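Local coordinates for hypothetical membrane protein (Corynebacterium glutamicum, PDB 6JSB) that binds heme and probably hands it on as part of the heme uptake machinery of Corynebacterium glutamicum, at residues 150-155 and 188-193; 4-9 and 62-67; 12-17 and 182-187. All blocks are in the same frame, centred on the assembly; numbering follows the deposited sequence. Where two conformers were deposited one is given.

Overall arrangement
All three contacts involve one antiparallel sheet, that of the HtaA-family part of the protein which this chain represents, with 150-155 a loop packed against it. Along the sequence the segments come in the order 4-9, 12-17, 62-67, 150-155, 182-187 and 188-193. Strand 2-14 serves interactions 2 and 3, strand 186-198 serves 1 and 3, and these two strands are neighbours. Interactions 1 and 2 lie at one end of the sheet, their centres about 8 Å apart, and they touch through N192 and T8. Interaction 3 is centred about 19 Å from interaction 1 and about 22 Å from interaction 2, toward the heme. The same strand pair thus runs from the calcium-binding loop to the heme pocket.

Interaction 1 of 3, residues 150-155 and 188-193; sequences IDLTQE and LNLTNE. With CA (calcium ion), chain E.
N192 fastens the loop 150-155 to strand 188-193 with both its backbone and its side chain. Its CG is anti to the carbonyl carbon (chi1 -60°), which lifts the amide off the strand toward the loop. There N192 ND2 donates to Q154 O at 2.8 Å, in the plane of the amide and nearly along the C=O axis. The backbone N of N192 gives a second 2.8 Å bond to E155 O, so consecutive carbonyls of the loop are gripped by one residue. The other end of the amide, OD1, accepts from the hydroxyl of T8 on strand 2-14, and bonds at both ends fix the rotation of the group. L152 O lies 3.1 Å from N192 CB and is buried without a hydrogen-bonding partner. Beside the polar part, L152 crosses L190 obliquely, its CD2 branch reaching CD1 of L190 at 3.7 Å, while F108 also packs on L152. The loop keeps its shape through D151. D151 OD1 takes both T153 N, from above the carboxylate plane, and T153 OG1, on the syn side and at 2.6 Å, while D151 OD2 receives Q154 NE2 at 3.2 Å. E155 points the other way: CG is anti to the backbone N (chi1 -180°), and the extended chain carries the carboxylate out to a calcium ion, which it binds through both oxygens, E155 OE2 at 2.4 Å from the calcium. Two waters are further ligands of this metal. Overall this is a type I beta turn with an Asx turn at D151, leading into strand 156-165 where that strand begins to pair with 186-198, and carrying a bidentate glutamate calcium site.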
# COMPACT_ATOMS: atom_id res chain seq x y z
N ILE A 150 -16.68 11.65 -0.49
CA ILE A 150 -15.75 12.10 0.55
C ILE A 150 -15.96 13.59 0.78
O ILE A 150 -15.78 14.39 -0.15
CB ILE A 150 -14.30 11.85 0.14
CG1 ILE A 150 -14.08 10.40 -0.29
CG2 ILE A 150 -13.40 12.23 1.30
CD1 ILE A 150 -14.37 9.47 0.81
N ASP A 151 -16.33 13.97 2.01
CA ASP A 151 -16.61 15.36 2.38
C ASP A 151 -15.75 15.69 3.61
O ASP A 151 -16.12 15.35 4.74
CB ASP A 151 -18.10 15.53 2.66
CG ASP A 151 -18.45 16.95 3.13
OD1 ASP A 151 -17.56 17.83 3.12
OD2 ASP A 151 -19.62 17.16 3.53
N LEU A 152 -14.60 16.35 3.39
CA LEU A 152 -13.70 16.59 4.53
C LEU A 152 -14.14 17.80 5.38
O LEU A 152 -13.43 18.19 6.31
CB LEU A 152 -12.26 16.78 4.05
CG LEU A 152 -11.68 15.61 3.24
CD1 LEU A 152 -10.28 15.98 2.79
CD2 LEU A 152 -11.70 14.35 4.09
N THR A 153 -15.30 18.37 5.09
CA THR A 153 -15.85 19.37 6.01
C THR A 153 -16.68 18.71 7.08
O THR A 153 -17.09 19.38 8.04
CB THR A 153 -16.67 20.45 5.29
OG1 THR A 153 -17.87 19.89 4.72
CG2 THR A 153 -15.83 21.18 4.22
N GLN A 154 -16.94 17.41 6.95
CA GLN A 154 -17.58 16.67 8.05
C GLN A 154 -16.52 16.29 9.08
O GLN A 154 -15.44 15.81 8.74
CB GLN A 154 -18.26 15.39 7.55
CG GLN A 154 -19.48 15.65 6.67
CD GLN A 154 -20.06 14.35 6.10
OE1 GLN A 154 -19.91 13.28 6.69
NE2 GLN A 154 -20.72 14.45 4.94
N GLU A 155 -16.87 16.46 10.36
CA GLU A 155 -15.84 16.28 11.39
C GLU A 155 -15.38 14.83 11.49
O GLU A 155 -14.18 14.57 11.68
CB GLU A 155 -16.38 16.78 12.72
CG GLU A 155 -15.38 16.63 13.83
CD GLU A 155 -15.86 17.23 15.16
OE1 GLU A 155 -15.80 18.46 15.32
OE2 GLU A 155 -16.27 16.45 16.04
N LEU A 188 -11.16 4.75 5.33
CA LEU A 188 -10.59 6.00 5.85
C LEU A 188 -11.29 6.29 7.16
O LEU A 188 -12.53 6.36 7.17
CB LEU A 188 -10.82 7.16 4.90
CG LEU A 188 -10.22 6.95 3.52
CD1 LEU A 188 -10.61 8.18 2.58
CD2 LEU A 188 -8.69 6.80 3.72
N ASN A 189 -10.52 6.45 8.25
CA ASN A 189 -11.07 6.76 9.58
C ASN A 189 -10.53 8.17 9.90
O ASN A 189 -9.40 8.31 10.38
CB ASN A 189 -10.58 5.77 10.63
CG ASN A 189 -10.80 4.29 10.21
OD1 ASN A 189 -11.93 3.82 10.25
ND2 ASN A 189 -9.71 3.58 9.85
N LEU A 190 -11.28 9.21 9.58
CA LEU A 190 -10.70 10.55 9.58
C LEU A 190 -11.39 11.42 10.63
O LEU A 190 -12.60 11.32 10.81
CB LEU A 190 -10.90 11.24 8.22
CG LEU A 190 -10.41 10.45 7.01
CD1 LEU A 190 -10.72 11.23 5.73
CD2 LEU A 190 -8.91 10.08 7.18
N THR A 191 -10.63 12.35 11.21
CA THR A 191 -11.17 13.44 12.01
C THR A 191 -10.74 14.71 11.30
O THR A 191 -9.55 14.90 11.07
CB THR A 191 -10.62 13.37 13.44
OG1 THR A 191 -11.01 12.12 14.03
CG2 THR A 191 -11.14 14.54 14.30
N ASN A 192 -11.71 15.57 10.95
CA ASN A 192 -11.43 16.80 10.19
C ASN A 192 -11.78 17.96 11.08
O ASN A 192 -12.95 18.18 11.40
CB ASN A 192 -12.26 16.86 8.90
CG ASN A 192 -11.97 15.71 7.99
OD1 ASN A 192 -10.82 15.56 7.53
ND2 ASN A 192 -12.97 14.88 7.71
N GLU A 193 -10.76 18.73 11.49
CA GLU A 193 -10.99 19.92 12.33
C GLU A 193 -11.11 21.11 11.39
O GLU A 193 -10.13 21.47 10.72
CB GLU A 193 -9.85 20.10 13.32
CA CA E . -17.03 18.13 17.53
O HOH W 1 -18.74 19.32 16.49
O HOH W 2 -18.96 16.69 17.47

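Interaction 2 of 3, residues 4-9 and 62-67; sequences RVVTTT and LGSEEG
The hydroxyls of S64 and T8 join strands 62-65 and 4-9 directly, S64 OG donating to T8 OG1 at 2.7 Å. S64 OG sits between its backbone N and carbonyl carbon (chi1 65°), and this rotamer turns it to the neighbouring strand. Two waters fill in for direct backbone bonds. The oxygen of one accepts from T8 N at 2.9 Å and from S64 N at 3.0 Å; that of the other donates to T8 O at 2.7 Å and to L62 O. Between them G63 CA makes a C-H...O contact with T8 O at 3.5 Å. At the solvent-exposed end R4 NH2 and E66 OE2 remain 4.3 Å apart, opposite charges beyond salt-bridge range. Farther out, L62 and G63 both face K70 in a classic beta bulge on the other edge of their strand, while 4-9 is hydrogen-bonded on its other side to strand 186-198. The axes of strands 4-9 and 62-65 run roughly antiparallel, 141° apart. The chemistry implies a directed chain of hydrogen bonds, S64 OG donating to T8 OG1 and T8 in turn to N192 OD1, in a hydrated seam where waters and hydroxyls take the place of direct amide bonds between these two segments.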
# COMPACT_ATOMS: atom_id res chain seq x y z
N ARG A 4 -11.25 29.00 5.23
CA ARG A 4 -11.52 27.72 5.87
C ARG A 4 -10.22 26.94 5.94
O ARG A 4 -9.57 26.73 4.90
CB ARG A 4 -12.59 26.94 5.11
CG ARG A 4 -12.94 25.58 5.69
CD ARG A 4 -13.80 24.80 4.71
NE ARG A 4 -13.07 24.45 3.50
CZ ARG A 4 -13.64 24.22 2.32
NH1 ARG A 4 -14.95 24.30 2.20
NH2 ARG A 4 -12.89 23.90 1.27
N VAL A 5 -9.83 26.50 7.14
CA VAL A 5 -8.65 25.66 7.33
C VAL A 5 -9.16 24.30 7.79
O VAL A 5 -10.03 24.24 8.67
CB VAL A 5 -7.67 26.27 8.35
CG1 VAL A 5 -6.58 25.27 8.66
CG2 VAL A 5 -7.07 27.55 7.81
N VAL A 6 -8.71 23.22 7.15
CA VAL A 6 -9.13 21.87 7.53
C VAL A 6 -7.87 21.10 7.92
O VAL A 6 -6.95 20.98 7.11
CB VAL A 6 -9.90 21.17 6.40
CG1 VAL A 6 -10.35 19.72 6.79
CG2 VAL A 6 -11.15 22.02 6.03
N THR A 7 -7.82 20.63 9.16
CA THR A 7 -6.73 19.79 9.66
C THR A 7 -7.29 18.39 9.79
O THR A 7 -8.26 18.18 10.53
CB THR A 7 -6.25 20.26 11.03
OG1 THR A 7 -5.81 21.62 10.92
CG2 THR A 7 -5.08 19.38 11.52
N THR A 8 -6.69 17.44 9.08
CA THR A 8 -7.20 16.06 9.03
C THR A 8 -6.21 15.13 9.72
O THR A 8 -5.01 15.18 9.42
CB THR A 8 -7.41 15.63 7.59
OG1 THR A 8 -8.34 16.51 6.93
CG2 THR A 8 -7.94 14.15 7.55
N THR A 9 -6.70 14.30 10.63
CA THR A 9 -5.91 13.27 11.30
C THR A 9 -6.65 11.95 11.16
O THR A 9 -7.83 11.92 10.82
CB THR A 9 -5.70 13.57 12.78
OG1 THR A 9 -6.98 13.84 13.40
CG2 THR A 9 -4.80 14.83 12.89
N LEU A 62 -1.25 11.80 7.46
CA LEU A 62 -0.40 12.97 7.65
C LEU A 62 -1.19 14.28 7.57
O LEU A 62 -0.85 15.24 8.29
CB LEU A 62 0.71 13.01 6.57
CG LEU A 62 1.65 11.79 6.63
CD1 LEU A 62 2.65 11.81 5.47
CD2 LEU A 62 2.34 11.74 7.93
N GLY A 63 -2.21 14.32 6.73
CA GLY A 63 -3.03 15.51 6.57
C GLY A 63 -3.82 15.41 5.28
O GLY A 63 -3.84 14.38 4.59
N SER A 64 -4.53 16.50 4.98
CA SER A 64 -5.30 16.54 3.76
C SER A 64 -5.00 17.82 2.99
O SER A 64 -4.45 18.79 3.53
CB SER A 64 -6.80 16.45 4.04
OG SER A 64 -7.19 17.64 4.77
N GLU A 65 -5.36 17.81 1.72
CA GLU A 65 -5.43 19.00 0.89
C GLU A 65 -6.69 18.88 0.06
O GLU A 65 -7.37 17.86 0.10
CB GLU A 65 -4.20 19.13 -0.01
CG GLU A 65 -4.02 17.95 -0.93
CD GLU A 65 -2.60 17.84 -1.48
OE1 GLU A 65 -1.69 18.44 -0.85
OE2 GLU A 65 -2.40 17.17 -2.53
N GLU A 66 -7.03 19.93 -0.70
CA GLU A 66 -8.23 19.81 -1.52
C GLU A 66 -8.10 18.56 -2.41
O GLU A 66 -7.13 18.41 -3.14
CB GLU A 66 -8.46 21.05 -2.40
CG GLU A 66 -9.81 20.98 -3.12
CD GLU A 66 -10.67 22.26 -2.99
OE1 GLU A 66 -10.18 23.35 -3.34
OE2 GLU A 66 -11.84 22.19 -2.55
N GLY A 67 -9.04 17.63 -2.27
CA GLY A 67 -9.04 16.44 -3.10
C GLY A 67 -8.02 15.37 -2.76
O GLY A 67 -7.86 14.45 -3.57
O HOH W 3 -4.59 18.40 7.28
O HOH W 4 -2.79 16.54 10.23

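Interaction 3 of 3, residues 12-17 and 182-187; sequences ADWSVR and ALAPIT
Segments 12-17 and 182-187 run antiparallel, their directions 157° apart, with D13 and T187 a hydrogen-bonded pair: D13 N donates to T187 O at 2.8 Å and T187 N to D13 O at 2.9 Å. This is the junction of strands 2-14 and 186-198 in the antiparallel sheet of the HtaA domain. Beyond it direct amide bonding is interrupted, and a water bridges the segments, accepting from S15 N and donating to P185 O. It resumes where A184 N reaches V16 O at 2.9 Å. V16 has positive phi and is the centre of a classic gamma turn, S15 to R17, whose bond is weak; R17 occupies the N-cap position just before helix 18-24. On one face W14 has CG anti to the backbone N (chi1 -177°), which lays the indole beside the second segment. The carbonyl oxygens of A184 and P185 meet the ring at its edge; NE1 makes only a weak bond to A184 O, which T163 also uses. W14 CD1 packs 4.0 Å from I186 CB, and I186 CD1 continues to A12 CB at 4.2 Å. On the other face CB of D13 and CB of T187 lie 4.1 Å apart, the T187 hydroxyl turning to T160. R17 lines the heme pocket, next to S19 and Y177, and is in a salt bridge with E181. Its side chain leaves the backbone with CG anti to N and bends at chi2 (80°), and R17 NH1 donates to A182 O at 2.8 Å, nearly in line with that C=O.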
# COMPACT_ATOMS: atom_id res chain seq x y z
N ALA A 12 -5.84 5.06 7.83
CA ALA A 12 -6.50 4.29 6.77
C ALA A 12 -6.21 2.82 7.05
O ALA A 12 -5.06 2.46 7.31
CB ALA A 12 -6.00 4.64 5.38
N ASP A 13 -7.23 1.98 6.95
CA ASP A 13 -7.09 0.53 7.06
C ASP A 13 -7.02 -0.03 5.65
O ASP A 13 -8.02 0.03 4.94
CB ASP A 13 -8.30 -0.10 7.78
CG ASP A 13 -8.25 0.03 9.33
OD1 ASP A 13 -8.41 1.16 9.86
OD2 ASP A 13 -8.13 -1.02 10.01
N TRP A 14 -5.88 -0.63 5.28
CA TRP A 14 -5.73 -1.17 3.90
C TRP A 14 -4.77 -2.35 3.97
O TRP A 14 -3.56 -2.13 4.16
CB TRP A 14 -5.19 -0.10 2.95
CG TRP A 14 -5.09 -0.59 1.54
CD1 TRP A 14 -6.05 -1.31 0.84
CD2 TRP A 14 -3.97 -0.45 0.69
NE1 TRP A 14 -5.55 -1.58 -0.45
CE2 TRP A 14 -4.26 -1.12 -0.52
CE3 TRP A 14 -2.69 0.14 0.87
CZ2 TRP A 14 -3.38 -1.17 -1.60
CZ3 TRP A 14 -1.77 0.08 -0.24
CH2 TRP A 14 -2.14 -0.57 -1.43
N SER A 15 -5.28 -3.58 3.75
CA SER A 15 -4.43 -4.78 3.86
C SER A 15 -3.64 -5.08 2.59
O SER A 15 -2.93 -6.07 2.55
CB SER A 15 -5.28 -6.02 4.17
OG SER A 15 -6.02 -5.78 5.35
N VAL A 16 -3.77 -4.25 1.56
CA VAL A 16 -3.15 -4.36 0.24
C VAL A 16 -3.85 -5.46 -0.56
O VAL A 16 -4.53 -5.18 -1.56
CB VAL A 16 -1.60 -4.58 0.34
CG1 VAL A 16 -0.99 -4.61 -1.07
CG2 VAL A 16 -0.97 -3.39 1.10
N ARG A 17 -3.70 -6.72 -0.13
CA ARG A 17 -4.49 -7.82 -0.66
C ARG A 17 -4.30 -9.06 0.25
O ARG A 17 -3.16 -9.51 0.39
CB ARG A 17 -4.06 -8.12 -2.10
CG ARG A 17 -4.71 -9.29 -2.74
CD ARG A 17 -6.14 -9.10 -3.32
NE ARG A 17 -6.47 -10.48 -3.72
CZ ARG A 17 -6.71 -10.90 -4.95
NH1 ARG A 17 -6.83 -10.00 -5.94
NH2 ARG A 17 -6.90 -12.21 -5.16
N ALA A 182 -9.39 -6.86 -8.31
CA ALA A 182 -9.73 -6.22 -7.05
C ALA A 182 -8.57 -6.35 -6.07
O ALA A 182 -7.92 -7.38 -6.01
CB ALA A 182 -10.98 -6.91 -6.49
N LEU A 183 -8.29 -5.29 -5.34
CA LEU A 183 -7.33 -5.37 -4.24
C LEU A 183 -8.11 -5.26 -2.93
O LEU A 183 -9.35 -5.30 -2.89
CB LEU A 183 -6.27 -4.27 -4.35
CG LEU A 183 -5.47 -4.33 -5.68
CD1 LEU A 183 -4.50 -3.16 -5.63
CD2 LEU A 183 -4.72 -5.68 -5.86
N ALA A 184 -7.37 -5.18 -1.84
CA ALA A 184 -8.08 -5.05 -0.56
C ALA A 184 -8.83 -3.72 -0.50
O ALA A 184 -8.37 -2.71 -1.01
CB ALA A 184 -7.07 -5.06 0.62
N PRO A 185 -9.97 -3.68 0.16
CA PRO A 185 -10.69 -2.39 0.30
C PRO A 185 -9.93 -1.47 1.25
O PRO A 185 -9.16 -1.93 2.11
CB PRO A 185 -12.03 -2.82 0.91
CG PRO A 185 -11.65 -4.02 1.70
CD PRO A 185 -10.66 -4.75 0.84
N ILE A 186 -10.13 -0.15 1.09
CA ILE A 186 -9.45 0.84 1.95
C ILE A 186 -10.51 1.56 2.78
O ILE A 186 -11.54 1.98 2.25
CB ILE A 186 -8.58 1.82 1.13
CG1 ILE A 186 -7.92 2.88 2.02
CG2 ILE A 186 -9.40 2.57 -0.02
CD1 ILE A 186 -6.57 3.41 1.38
N THR A 187 -10.31 1.64 4.09
CA THR A 187 -11.25 2.36 4.96
C THR A 187 -10.53 3.61 5.46
O THR A 187 -9.42 3.52 5.98
CB THR A 187 -11.71 1.52 6.16
OG1 THR A 187 -12.43 0.37 5.68
CG2 THR A 187 -12.66 2.34 6.99
O HOH W 5 -8.15 -3.91 3.67